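Local coordinates for MOG1 protein (Saccharomyces cerevisiae, PDB 1JHS) that acts in the Ran-GTPase system for nuclear protein import and poly(A)+ mRNA export, and interacts with the small GTPase Gsp1, at residues V6-G11 with T33-V38; P19-A24 with N39-E44; G101-G106 with A129-T134; I142-P147 with Q170-M175. The protein carries 1 engineered substitution. All coordinates share one frame; numbering follows the deposited sequence.

Interaction 1: V6-G11 with T33-V38. Engineered in segment 33-38: Ala35 (natural residue Glu).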
loop_
_atom_site.group_PDB
_atom_site.type_symbol
_atom_site.label_atom_id
_atom_site.label_comp_id
_atom_site.label_asym_id
_atom_site.label_seq_id
_atom_site.Cartn_x
_atom_site.Cartn_y
_atom_site.Cartn_z
ATOM N N VAL A 6 -9.754 -6.611 -10.522
ATOM C CA VAL A 6 -10.278 -7.505 -9.497
ATOM C C VAL A 6 -11.473 -6.841 -8.874
ATOM O O VAL A 6 -11.584 -5.609 -8.885
ATOM C CB VAL A 6 -9.269 -7.794 -8.341
ATOM C CG1 VAL A 6 -8.164 -8.723 -8.806
ATOM C CG2 VAL A 6 -8.706 -6.497 -7.808
ATOM N N GLU A 7 -12.363 -7.662 -8.332
ATOM C CA GLU A 7 -13.547 -7.173 -7.650
ATOM C C GLU A 7 -13.311 -7.267 -6.154
ATOM O O GLU A 7 -12.882 -8.309 -5.653
ATOM C CB GLU A 7 -14.768 -8.016 -7.994
ATOM C CG GLU A 7 -15.321 -7.747 -9.365
ATOM C CD GLU A 7 -16.683 -8.390 -9.559
ATOM O OE1 GLU A 7 -17.163 -9.126 -8.653
ATOM O OE2 GLU A 7 -17.278 -8.154 -10.616
ATOM N N LEU A 8 -13.581 -6.177 -5.444
ATOM C CA LEU A 8 -13.400 -6.171 -4.006
ATOM C C LEU A 8 -14.748 -6.015 -3.309
ATOM O O LEU A 8 -15.702 -5.512 -3.893
ATOM C CB LEU A 8 -12.508 -4.999 -3.576
ATOM C CG LEU A 8 -11.147 -4.810 -4.243
ATOM C CD1 LEU A 8 -10.401 -3.727 -3.465
ATOM C CD2 LEU A 8 -10.348 -6.093 -4.225
ATOM N N TYR A 9 -14.802 -6.432 -2.050
ATOM C CA TYR A 9 -16.013 -6.285 -1.257
ATOM C C TYR A 9 -17.283 -6.761 -1.985
ATOM O O TYR A 9 -18.263 -6.008 -2.144
ATOM C CB TYR A 9 -16.156 -4.815 -0.840
ATOM C CG TYR A 9 -14.921 -4.264 -0.149
ATOM C CD1 TYR A 9 -14.035 -3.412 -0.821
ATOM C CD2 TYR A 9 -14.604 -4.633 1.165
ATOM C CE1 TYR A 9 -12.872 -2.947 -0.206
ATOM C CE2 TYR A 9 -13.452 -4.171 1.789
ATOM C CZ TYR A 9 -12.580 -3.324 1.101
ATOM O OH TYR A 9 -11.432 -2.864 1.734
ATOM N N GLY A 10 -17.263 -8.010 -2.428
ATOM C CA GLY A 10 -18.428 -8.547 -3.113
ATOM C C GLY A 10 -18.717 -7.968 -4.483
ATOM O O GLY A 10 -19.742 -8.301 -5.090
ATOM N N GLY A 11 -17.833 -7.108 -4.983
ATOM C CA GLY A 11 -18.039 -6.512 -6.292
ATOM C C GLY A 11 -18.437 -5.050 -6.227
ATOM O O GLY A 11 -18.721 -4.433 -7.252
ATOM N N THR A 33 -13.492 -4.749 6.962
ATOM C CA THR A 33 -13.201 -3.532 6.201
ATOM C C THR A 33 -12.051 -3.706 5.203
ATOM O O THR A 33 -11.710 -2.768 4.474
ATOM C CB THR A 33 -12.818 -2.382 7.160
ATOM O OG1 THR A 33 -11.700 -2.797 7.960
ATOM C CG2 THR A 33 -14.000 -2.022 8.084
ATOM N N GLN A 34 -11.481 -4.908 5.146
ATOM C CA GLN A 34 -10.311 -5.145 4.280
ATOM C C GLN A 34 -10.392 -6.100 3.116
ATOM O O GLN A 34 -11.204 -7.042 3.102
ATOM C CB GLN A 34 -9.128 -5.642 5.129
ATOM C CG GLN A 34 -8.618 -4.677 6.175
ATOM C CD GLN A 34 -7.414 -5.218 6.943
ATOM O OE1 GLN A 34 -7.053 -6.395 6.821
ATOM N NE2 GLN A 34 -6.793 -4.358 7.746
ATOM N N ALA A 35 -9.524 -5.839 2.133
ATOM C CA ALA A 35 -9.329 -6.721 0.994
ATOM C C ALA A 35 -7.803 -7.003 1.114
ATOM O O ALA A 35 -7.018 -6.076 1.317
ATOM C CB ALA A 35 -9.669 -6.005 -0.321
ATOM N N VAL A 36 -7.398 -8.268 1.057
ATOM C CA VAL A 36 -5.983 -8.643 1.230
ATOM C C VAL A 36 -5.506 -9.543 0.101
ATOM O O VAL A 36 -6.125 -10.582 -0.163
ATOM C CB VAL A 36 -5.788 -9.424 2.565
ATOM C CG1 VAL A 36 -4.321 -9.818 2.756
ATOM C CG2 VAL A 36 -6.303 -8.556 3.753
ATOM N N TYR A 37 -4.412 -9.152 -0.555
ATOM C CA TYR A 37 -3.833 -9.968 -1.633
ATOM C C TYR A 37 -2.377 -10.257 -1.295
ATOM O O TYR A 37 -1.674 -9.367 -0.783
ATOM C CB TYR A 37 -3.881 -9.219 -2.971
ATOM C CG TYR A 37 -5.257 -9.192 -3.565
ATOM C CD1 TYR A 37 -6.225 -8.316 -3.079
ATOM C CD2 TYR A 37 -5.630 -10.122 -4.542
ATOM C CE1 TYR A 37 -7.542 -8.371 -3.538
ATOM C CE2 TYR A 37 -6.951 -10.190 -5.012
ATOM C CZ TYR A 37 -7.894 -9.307 -4.494
ATOM O OH TYR A 37 -9.203 -9.360 -4.921
ATOM N N VAL A 38 -1.917 -11.481 -1.542
ATOM C CA VAL A 38 -0.496 -11.786 -1.283
ATOM C C VAL A 38 0.154 -12.378 -2.529
ATOM O O VAL A 38 -0.498 -13.087 -3.327
ATOM C CB VAL A 38 -0.260 -12.799 -0.119
ATOM C CG1 VAL A 38 -0.672 -12.185 1.223
ATOM C CG2 VAL A 38 -0.999 -14.113 -0.403
#
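Leu8 and Ala35 mark the nearest backbone approach of two strand segments, 6-8 and 34-38, whose axes pass 9.0 Å apart at 145°, too far for backbone pairing, so side chains carry the contact. This is sheet-on-sheet packing: strand 4-8 belongs to a small three-stranded antiparallel sheet, strand 34-39 to the large seven-stranded one. Leu8 serves two partners with its two methyls. CD1 lies 4.0 Å from CB of Ala35, an engineered residue in place of the natural glutamate, and CD2 reaches the edge of the Tyr37 ring, 3.7 Å from CE1. The phenol of Tyr37 points end-on at Val6, its OH 3.8 Å from Val6 CB, and that valine also touches Val17 of strand 13-17. Around these groups Val59 of the adjoining strand 56-63 backs both Leu8 and Ala35. Tyr9 gives the polar half of the contact. With CG anti to the carbonyl carbon (chi1 -53°), the ring passes Ala35, CZ to CB 4.2 Å, and carries the hydroxyl to Thr33, just before strand 34-39 begins. A phenylalanine here would probably keep the packing on Ala35 but leave the Thr33 carbonyl without this donor. Tyr9 OH donates to Thr33 O at 2.8 Å, arriving from above the carbonyl plane, 40° out of it.

Interaction 2: P19-A24 with N39-E44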
loop_
_atom_site.group_PDB
_atom_site.type_symbol
_atom_site.label_atom_id
_atom_site.label_comp_id
_atom_site.label_asym_id
_atom_site.label_seq_id
_atom_site.Cartn_x
_atom_site.Cartn_y
_atom_site.Cartn_z
ATOM N N PRO A 19 -0.520 -10.131 -11.679
ATOM C CA PRO A 19 -0.827 -11.551 -11.851
ATOM C C PRO A 19 -0.023 -12.352 -10.808
ATOM O O PRO A 19 1.047 -11.924 -10.360
ATOM C CB PRO A 19 -0.392 -11.835 -13.292
ATOM C CG PRO A 19 0.618 -10.732 -13.616
ATOM C CD PRO A 19 0.018 -9.534 -12.919
ATOM N N GLY A 20 -0.565 -13.484 -10.384
ATOM C CA GLY A 20 0.135 -14.295 -9.402
ATOM C C GLY A 20 -0.166 -13.907 -7.965
ATOM O O GLY A 20 0.368 -14.530 -7.033
ATOM N N PHE A 21 -0.992 -12.877 -7.774
ATOM C CA PHE A 21 -1.356 -12.432 -6.429
ATOM C C PHE A 21 -2.709 -13.055 -6.107
ATOM O O PHE A 21 -3.641 -12.955 -6.902
ATOM C CB PHE A 21 -1.462 -10.903 -6.355
ATOM C CG PHE A 21 -0.151 -10.215 -6.107
ATOM C CD1 PHE A 21 0.884 -10.300 -7.035
ATOM C CD2 PHE A 21 0.052 -9.463 -4.939
ATOM C CE1 PHE A 21 2.103 -9.650 -6.811
ATOM C CE2 PHE A 21 1.266 -8.813 -4.712
ATOM C CZ PHE A 21 2.298 -8.911 -5.657
ATOM N N ILE A 22 -2.808 -13.702 -4.954
ATOM C CA ILE A 22 -4.041 -14.356 -4.570
ATOM C C ILE A 22 -4.812 -13.553 -3.531
ATOM O O ILE A 22 -4.225 -12.848 -2.704
ATOM C CB ILE A 22 -3.753 -15.766 -3.999
ATOM C CG1 ILE A 22 -5.046 -16.414 -3.500
ATOM C CG2 ILE A 22 -2.786 -15.665 -2.857
ATOM C CD1 ILE A 22 -4.845 -17.843 -3.022
ATOM N N ASP A 23 -6.135 -13.663 -3.612
ATOM C CA ASP A 23 -7.045 -13.009 -2.687
ATOM C C ASP A 23 -6.997 -13.887 -1.437
ATOM O O ASP A 23 -7.463 -15.035 -1.470
ATOM C CB ASP A 23 -8.456 -13.000 -3.289
ATOM C CG ASP A 23 -9.488 -12.419 -2.361
ATOM O OD1 ASP A 23 -9.230 -12.299 -1.137
ATOM O OD2 ASP A 23 -10.586 -12.100 -2.872
ATOM N N ALA A 24 -6.429 -13.364 -0.346
ATOM C CA ALA A 24 -6.313 -14.158 0.864
ATOM C C ALA A 24 -7.651 -14.613 1.430
ATOM O O ALA A 24 -7.702 -15.629 2.123
ATOM C CB ALA A 24 -5.510 -13.397 1.937
ATOM N N ASN A 39 1.433 -12.060 -2.711
ATOM C CA ASN A 39 2.166 -12.541 -3.874
ATOM C C ASN A 39 2.352 -14.056 -3.692
ATOM O O ASN A 39 3.037 -14.482 -2.752
ATOM C CB ASN A 39 3.544 -11.855 -3.933
ATOM C CG ASN A 39 4.300 -12.174 -5.215
ATOM O OD1 ASN A 39 4.161 -13.270 -5.775
ATOM N ND2 ASN A 39 5.115 -11.228 -5.676
ATOM N N SER A 40 1.744 -14.857 -4.572
ATOM C CA SER A 40 1.887 -16.318 -4.487
ATOM C C SER A 40 2.699 -16.889 -5.659
ATOM O O SER A 40 2.617 -18.081 -5.947
ATOM C CB SER A 40 0.514 -16.988 -4.453
ATOM O OG SER A 40 -0.162 -16.730 -5.670
ATOM N N ARG A 41 3.492 -16.043 -6.319
ATOM C CA ARG A 41 4.319 -16.486 -7.443
ATOM C C ARG A 41 5.425 -17.441 -7.001
ATOM O O ARG A 41 5.956 -17.326 -5.896
ATOM C CB ARG A 41 4.992 -15.289 -8.117
ATOM C CG ARG A 41 4.037 -14.247 -8.671
ATOM C CD ARG A 41 4.803 -13.041 -9.244
ATOM N NE ARG A 41 3.896 -12.080 -9.866
ATOM C CZ ARG A 41 4.272 -10.935 -10.425
ATOM N NH1 ARG A 41 5.551 -10.591 -10.442
ATOM N NH2 ARG A 41 3.371 -10.141 -10.985
ATOM N N ARG A 42 5.781 -18.370 -7.877
ATOM C CA ARG A 42 6.870 -19.298 -7.589
ATOM C C ARG A 42 8.174 -18.571 -7.945
ATOM O O ARG A 42 8.182 -17.664 -8.785
ATOM C CB ARG A 42 6.717 -20.581 -8.421
ATOM C CG ARG A 42 5.486 -21.402 -8.050
ATOM C CD ARG A 42 5.452 -22.770 -8.766
ATOM N NE ARG A 42 5.396 -22.631 -10.218
ATOM C CZ ARG A 42 4.326 -22.227 -10.891
ATOM N NH1 ARG A 42 3.206 -21.924 -10.243
ATOM N NH2 ARG A 42 4.387 -22.103 -12.209
ATOM N N ASP A 43 9.277 -18.956 -7.318
ATOM C CA ASP A 43 10.539 -18.282 -7.598
ATOM C C ASP A 43 10.933 -18.355 -9.078
ATOM O O ASP A 43 11.508 -17.410 -9.610
ATOM C CB ASP A 43 11.681 -18.861 -6.748
ATOM C CG ASP A 43 11.432 -18.735 -5.254
ATOM O OD1 ASP A 43 10.688 -17.820 -4.834
ATOM O OD2 ASP A 43 12.005 -19.552 -4.493
ATOM N N GLU A 44 10.603 -19.464 -9.735
ATOM C CA GLU A 44 10.946 -19.669 -11.145
ATOM C C GLU A 44 10.231 -18.731 -12.102
ATOM O O GLU A 44 10.851 -18.178 -13.014
ATOM C CB GLU A 44 10.617 -21.099 -11.598
ATOM C CG GLU A 44 10.854 -22.195 -10.587
ATOM C CD GLU A 44 9.755 -22.261 -9.554
ATOM O OE1 GLU A 44 9.882 -21.580 -8.518
ATOM O OE2 GLU A 44 8.759 -22.985 -9.787
#
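Arg41 and Pro19 meet where the turn after strand 34-39 closes over the start of strand 21-23. The tight part is largely polar, with one ring contact. Arg41 approaches side-on and gives both NE (2.9 Å) and NH2 (3.0 Å) to the single acceptor Pro19 O, which lies in the guanidinium plane; its extended chain carries the group past Gly20 to that carbonyl. One residue on, Gly20 O is also held twice, by Ser40 N at 2.8 Å and by Ser40 OG at 2.6 Å, the hydroxyl coming from well above the carbonyl plane. A side chain on Gly20 would run into Arg41 CG, and its backbone angles also call for glycine. Phe21 and Asn39 form an antiparallel non-hydrogen-bonded pair: Asn39 CB sits over the phenyl face, 3.9 Å from the centroid, a CH-pi contact, with amide and ring planes 35° apart. Asn39 OD1 accepts from Arg41 N at 2.9 Å, an Asx turn that sets the course of the chain into the arginine. A methionine in place of Arg41 would probably leave Pro19 O without either donor and Asp49 without its charged mate. The looser side begins past the Ser40 bonds, where Ile22 CG2 brushes Ser40 CB at 3.9 Å; beyond it Arg42 to Glu44 run away from strand 21-23 as exposed loop. Strand 21-23 is an outermost strand of the seven-stranded sheet and pairs with strand 34-39, while the loop leading to strand 56-63 supplies Asp49 and a cation-pi partner, Phe47, for Arg41, and Glu55 and Ala52 O for Asn39 ND2.

Interaction 3: G101-G106 with A129-T134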
loop_
_atom_site.group_PDB
_atom_site.type_symbol
_atom_site.label_atom_id
_atom_site.label_comp_id
_atom_site.label_asym_id
_atom_site.label_seq_id
_atom_site.Cartn_x
_atom_site.Cartn_y
_atom_site.Cartn_z
ATOM N N GLY A 101 -7.321 17.160 -3.508
ATOM C CA GLY A 101 -8.414 16.901 -2.599
ATOM C C GLY A 101 -8.726 15.456 -2.275
ATOM O O GLY A 101 -9.176 15.184 -1.166
ATOM N N THR A 102 -8.446 14.505 -3.171
ATOM C CA THR A 102 -8.842 13.147 -2.845
ATOM C C THR A 102 -7.858 11.990 -2.960
ATOM O O THR A 102 -8.090 10.960 -2.341
ATOM C CB THR A 102 -10.072 12.740 -3.648
ATOM O OG1 THR A 102 -9.736 12.739 -5.038
ATOM C CG2 THR A 102 -11.240 13.712 -3.394
ATOM N N LYS A 103 -6.779 12.143 -3.721
ATOM C CA LYS A 103 -5.869 11.010 -3.910
ATOM C C LYS A 103 -4.411 11.370 -3.727
ATOM O O LYS A 103 -3.894 12.241 -4.421
ATOM C CB LYS A 103 -6.065 10.405 -5.298
ATOM C CG LYS A 103 -7.478 9.904 -5.556
ATOM C CD LYS A 103 -7.663 9.416 -6.994
ATOM C CE LYS A 103 -9.014 8.716 -7.143
ATOM N NZ LYS A 103 -9.167 8.131 -8.525
ATOM N N PHE A 104 -3.763 10.663 -2.798
ATOM C CA PHE A 104 -2.361 10.906 -2.480
ATOM C C PHE A 104 -1.630 9.575 -2.377
ATOM O O PHE A 104 -2.182 8.607 -1.843
ATOM C CB PHE A 104 -2.275 11.662 -1.144
ATOM C CG PHE A 104 -0.953 12.331 -0.926
ATOM C CD1 PHE A 104 -0.759 13.648 -1.316
ATOM C CD2 PHE A 104 0.116 11.618 -0.372
ATOM C CE1 PHE A 104 0.495 14.273 -1.167
ATOM C CE2 PHE A 104 1.368 12.226 -0.211
ATOM C CZ PHE A 104 1.554 13.559 -0.614
ATOM N N THR A 105 -0.394 9.526 -2.887
ATOM C CA THR A 105 0.412 8.307 -2.844
ATOM C C THR A 105 1.864 8.586 -2.403
ATOM O O THR A 105 2.378 9.685 -2.596
ATOM C CB THR A 105 0.486 7.630 -4.247
ATOM O OG1 THR A 105 1.081 8.536 -5.196
ATOM C CG2 THR A 105 -0.897 7.267 -4.737
ATOM N N GLY A 106 2.511 7.569 -1.830
ATOM C CA GLY A 106 3.900 7.717 -1.431
ATOM C C GLY A 106 4.497 6.376 -1.017
ATOM O O GLY A 106 3.764 5.387 -0.872
ATOM N N ALA A 129 -1.338 4.583 -0.150
ATOM C CA ALA A 129 -2.170 5.498 -0.916
ATOM C C ALA A 129 -3.423 5.826 -0.125
ATOM O O ALA A 129 -3.939 4.988 0.610
ATOM C CB ALA A 129 -2.555 4.890 -2.250
ATOM N N LEU A 130 -3.890 7.066 -0.261
ATOM C CA LEU A 130 -5.112 7.499 0.403
ATOM C C LEU A 130 -6.059 7.943 -0.696
ATOM O O LEU A 130 -5.652 8.678 -1.592
ATOM C CB LEU A 130 -4.830 8.687 1.321
ATOM C CG LEU A 130 -6.075 9.423 1.841
ATOM C CD1 LEU A 130 -6.999 8.471 2.679
ATOM C CD2 LEU A 130 -5.600 10.610 2.700
ATOM N N ILE A 131 -7.302 7.466 -0.644
ATOM C CA ILE A 131 -8.340 7.857 -1.595
ATOM C C ILE A 131 -9.478 8.309 -0.678
ATOM O O ILE A 131 -10.080 7.489 0.013
ATOM C CB ILE A 131 -8.820 6.663 -2.452
ATOM C CG1 ILE A 131 -7.665 6.171 -3.333
ATOM C CG2 ILE A 131 -9.978 7.111 -3.340
ATOM C CD1 ILE A 131 -7.908 4.825 -4.056
ATOM N N ARG A 132 -9.758 9.606 -0.667
ATOM C CA ARG A 132 -10.805 10.127 0.212
ATOM C C ARG A 132 -12.187 10.075 -0.431
ATOM O O ARG A 132 -12.426 10.755 -1.431
ATOM C CB ARG A 132 -10.463 11.575 0.592
ATOM C CG ARG A 132 -8.974 11.782 0.977
ATOM C CD ARG A 132 -8.804 12.994 1.899
ATOM N NE ARG A 132 -9.235 12.669 3.258
ATOM C CZ ARG A 132 -9.319 13.552 4.256
ATOM N NH1 ARG A 132 -9.016 14.831 4.053
ATOM N NH2 ARG A 132 -9.657 13.138 5.476
ATOM N N LEU A 133 -13.082 9.255 0.120
ATOM C CA LEU A 133 -14.455 9.182 -0.377
ATOM C C LEU A 133 -15.288 10.035 0.589
ATOM O O LEU A 133 -16.062 9.528 1.411
ATOM C CB LEU A 133 -14.944 7.740 -0.387
ATOM C CG LEU A 133 -14.124 6.821 -1.308
ATOM C CD1 LEU A 133 -14.745 5.421 -1.269
ATOM C CD2 LEU A 133 -14.128 7.358 -2.754
ATOM N N THR A 134 -15.070 11.347 0.483
ATOM C CA THR A 134 -15.705 12.353 1.326
ATOM C C THR A 134 -17.224 12.211 1.409
ATOM O O THR A 134 -17.812 12.351 2.490
ATOM C CB THR A 134 -15.310 13.743 0.806
ATOM O OG1 THR A 134 -13.875 13.793 0.692
ATOM C CG2 THR A 134 -15.788 14.822 1.743
HETATM O O HOH W 1 -8.186 16.321 1.696
#
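Phe104 and Leu130 form the hydrogen-bonded pair at the middle of an antiparallel ladder whose strand axes lie 4.7 Å apart at 175°. Its backbone bonds are Leu130 N to Phe104 O at 2.8 Å, the return bond Phe104 N to Leu130 O at 3.0 Å, and Arg132 N to Thr102 O at 2.7 Å. CA-H...O contacts fill in between: Lys103 CA lies 3.3 Å from Leu130 O, and Ala129 CA 3.2 Å from Phe104 O. Thr102 and Lys103 together face a single residue at the end of strand 87-99, a classic beta bulge where strand 103-113 begins. Apolar contacts are fewer. Thr105, with OG1 turned away to Tyr169 and Gln173, sets its CG2 methyl 3.8 Å from Ala129 CB, on the face that also carries Lys103 and Ile131. Arg132 adds a side-chain and water-mediated link. It lays CG and CD past the carbonyls of Thr102 and Gly101, then bends at chi3 (76°), and its NH1 reaches a water that donates in turn to Gly101 O, joining strand end and turn. Its guanidinium is fixed further by Asp139 and by Lys67 O. The ladder joins the two strands of a hairpin inside the seven-stranded sheet, between strands 87-99 and 138-147; helix 70-83 packs on the Phe104 and Leu130 side, helix 163-178 on the Thr105 and Ala129 side.

Interaction 4: I142-P147 with Q170-M175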
loop_
_atom_site.group_PDB
_atom_site.type_symbol
_atom_site.label_atom_id
_atom_site.label_comp_id
_atom_site.label_asym_id
_atom_site.label_seq_id
_atom_site.Cartn_x
_atom_site.Cartn_y
_atom_site.Cartn_z
ATOM N N ILE A 142 -4.686 2.186 0.970
ATOM C CA ILE A 142 -4.125 1.021 0.285
ATOM C C ILE A 142 -2.668 0.926 0.717
ATOM O O ILE A 142 -1.927 1.915 0.581
ATOM C CB ILE A 142 -4.176 1.169 -1.258
ATOM C CG1 ILE A 142 -5.631 1.332 -1.732
ATOM C CG2 ILE A 142 -3.602 -0.097 -1.919
ATOM C CD1 ILE A 142 -5.830 1.324 -3.282
ATOM N N SER A 143 -2.262 -0.223 1.274
ATOM C CA SER A 143 -0.864 -0.392 1.691
ATOM C C SER A 143 -0.250 -1.588 0.975
ATOM O O SER A 143 -0.912 -2.606 0.767
ATOM C CB SER A 143 -0.721 -0.567 3.225
ATOM O OG SER A 143 -1.614 -1.523 3.794
ATOM N N ILE A 144 1.001 -1.437 0.554
ATOM C CA ILE A 144 1.693 -2.521 -0.120
ATOM C C ILE A 144 3.011 -2.672 0.621
ATOM O O ILE A 144 3.831 -1.760 0.628
ATOM C CB ILE A 144 1.961 -2.214 -1.618
ATOM C CG1 ILE A 144 0.636 -1.903 -2.344
ATOM C CG2 ILE A 144 2.665 -3.453 -2.271
ATOM C CD1 ILE A 144 0.768 -1.579 -3.879
ATOM N N ASN A 145 3.203 -3.839 1.238
ATOM C CA ASN A 145 4.408 -4.120 2.003
ATOM C C ASN A 145 5.493 -4.738 1.127
ATOM O O ASN A 145 5.217 -5.662 0.366
ATOM C CB ASN A 145 4.075 -5.068 3.148
ATOM C CG ASN A 145 2.954 -4.559 3.976
ATOM O OD1 ASN A 145 3.080 -3.510 4.635
ATOM N ND2 ASN A 145 1.822 -5.268 3.953
ATOM N N VAL A 146 6.716 -4.214 1.250
ATOM C CA VAL A 146 7.850 -4.690 0.485
ATOM C C VAL A 146 9.025 -5.029 1.417
ATOM O O VAL A 146 9.821 -4.156 1.777
ATOM C CB VAL A 146 8.319 -3.606 -0.531
ATOM C CG1 VAL A 146 9.271 -4.227 -1.566
ATOM C CG2 VAL A 146 7.089 -2.931 -1.188
ATOM N N PRO A 147 9.138 -6.306 1.831
ATOM C CA PRO A 147 10.241 -6.706 2.722
ATOM C C PRO A 147 11.488 -6.690 1.840
ATOM O O PRO A 147 11.595 -7.494 0.908
ATOM C CB PRO A 147 9.854 -8.131 3.168
ATOM C CG PRO A 147 8.292 -8.173 2.932
ATOM C CD PRO A 147 8.164 -7.399 1.639
ATOM N N GLN A 170 4.726 2.124 -8.885
ATOM C CA GLN A 170 3.938 2.207 -10.108
ATOM C C GLN A 170 2.633 1.425 -9.897
ATOM O O GLN A 170 1.551 1.886 -10.256
ATOM C CB GLN A 170 4.693 1.622 -11.299
ATOM C CG GLN A 170 3.908 1.772 -12.586
ATOM C CD GLN A 170 4.680 1.280 -13.797
ATOM O OE1 GLN A 170 5.924 1.217 -13.774
ATOM N NE2 GLN A 170 3.954 0.940 -14.863
ATOM N N LEU A 171 2.736 0.248 -9.288
ATOM C CA LEU A 171 1.537 -0.556 -9.006
ATOM C C LEU A 171 0.575 0.242 -8.140
ATOM O O LEU A 171 -0.619 0.312 -8.417
ATOM C CB LEU A 171 1.922 -1.854 -8.281
ATOM C CG LEU A 171 0.796 -2.638 -7.607
ATOM C CD1 LEU A 171 -0.240 -3.089 -8.647
ATOM C CD2 LEU A 171 1.396 -3.862 -6.894
ATOM N N LEU A 172 1.109 0.855 -7.089
ATOM C CA LEU A 172 0.291 1.639 -6.157
ATOM C C LEU A 172 -0.482 2.726 -6.904
ATOM O O LEU A 172 -1.694 2.901 -6.708
ATOM C CB LEU A 172 1.177 2.274 -5.088
ATOM C CG LEU A 172 0.419 3.036 -3.979
ATOM C CD1 LEU A 172 -0.305 2.038 -3.041
ATOM C CD2 LEU A 172 1.437 3.898 -3.189
ATOM N N GLN A 173 0.213 3.463 -7.763
ATOM C CA GLN A 173 -0.442 4.515 -8.517
ATOM C C GLN A 173 -1.486 3.959 -9.484
ATOM O O GLN A 173 -2.550 4.558 -9.665
ATOM C CB GLN A 173 0.610 5.387 -9.212
ATOM C CG GLN A 173 1.398 6.228 -8.179
ATOM C CD GLN A 173 2.088 7.457 -8.749
ATOM O OE1 GLN A 173 2.803 7.370 -9.764
ATOM N NE2 GLN A 173 1.895 8.622 -8.083
ATOM N N GLU A 174 -1.200 2.811 -10.098
ATOM C CA GLU A 174 -2.184 2.199 -11.013
ATOM C C GLU A 174 -3.436 1.756 -10.243
ATOM O O GLU A 174 -4.547 1.868 -10.755
ATOM C CB GLU A 174 -1.585 1.010 -11.771
ATOM C CG GLU A 174 -0.425 1.409 -12.711
ATOM C CD GLU A 174 -0.050 0.312 -13.702
ATOM O OE1 GLU A 174 0.996 0.461 -14.377
ATOM O OE2 GLU A 174 -0.800 -0.693 -13.827
ATOM N N MET A 175 -3.256 1.243 -9.023
ATOM C CA MET A 175 -4.397 0.842 -8.205
ATOM C C MET A 175 -5.269 2.053 -7.897
ATOM O O MET A 175 -6.512 1.968 -7.892
ATOM C CB MET A 175 -3.922 0.216 -6.890
ATOM C CG MET A 175 -3.215 -1.138 -7.087
ATOM S SD MET A 175 -2.943 -1.921 -5.484
ATOM C CE MET A 175 -4.646 -2.413 -5.035
#
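Ile144 pushes its CD1 methyl among three helix side chains, in helix-on-sheet packing of the alpha+beta fold of the Mog1/PsbP group: helix 163-178 runs nearly antiparallel to strand 138-147, the short axes 9.7 Å apart at 162°. The methyl lies 3.8 Å from Leu171 CD2, 3.9 Å from Leu172 CD1 and 4.1 Å from Met175 SD, so one branch tip is met by two leucines and a sulfur. Ile144 and Leu172 lie alongside one another, their chains running in opposing senses, and Leu172 CD1 also comes close to the Ile142 carbonyl. Ile142 joins through its other branch: CG2, anti to the backbone N, touches Met175 CE at 4.0 Å, while Met175 bends at chi3 (72°) to bring that methyl round to the strand. No hydrogen bond links the two segments; the five touching residues are all buried near the centre of the chain, and the side-chain contacts are apolar, with the Met175 sulfur among them.

The next shell fixes these groups in place. Ile142 and Ile144 belong to the interior of the seven-stranded sheet, their backbones bonded to Ala129 and Gly127 of strand 124-133, and Ile57 of strand 56-63 touches Ile144, Leu171 and Met175 together. On the helix, Met175 N bonds to Leu171 O, one turn back, and Met175 O accepts from Thr15 OG1. Farther out, on the helix side turned from the strand, Gln170 NE2 donates to Glu174 OE1 at 3.0 Å, nearly along the C-O axis of the carboxylate.

How the interactions relate
All four contacts reach the seven-stranded antiparallel sheet at different places across it. Interactions 1 and 2 alternate along the chain and touch where strands 34-39 and 21-23 pair, Val38 O to Ile22 N at 2.9 Å being a probable hydrogen bond. Interactions 3 and 4 touch likewise, Ala129 N to Ile142 O at 2.8 Å joining neighbouring strands, while Ala129 CB packs on Leu172 CD1 of the helix at 3.7 Å. Interactions 2 and 3 lie on opposite sides of the chain's centre, their centres 27 Å apart. Interaction 4 lies between these ends, its centre 14 Å from that of interaction 1, with nearest atoms about 6 Å apart and no direct touch.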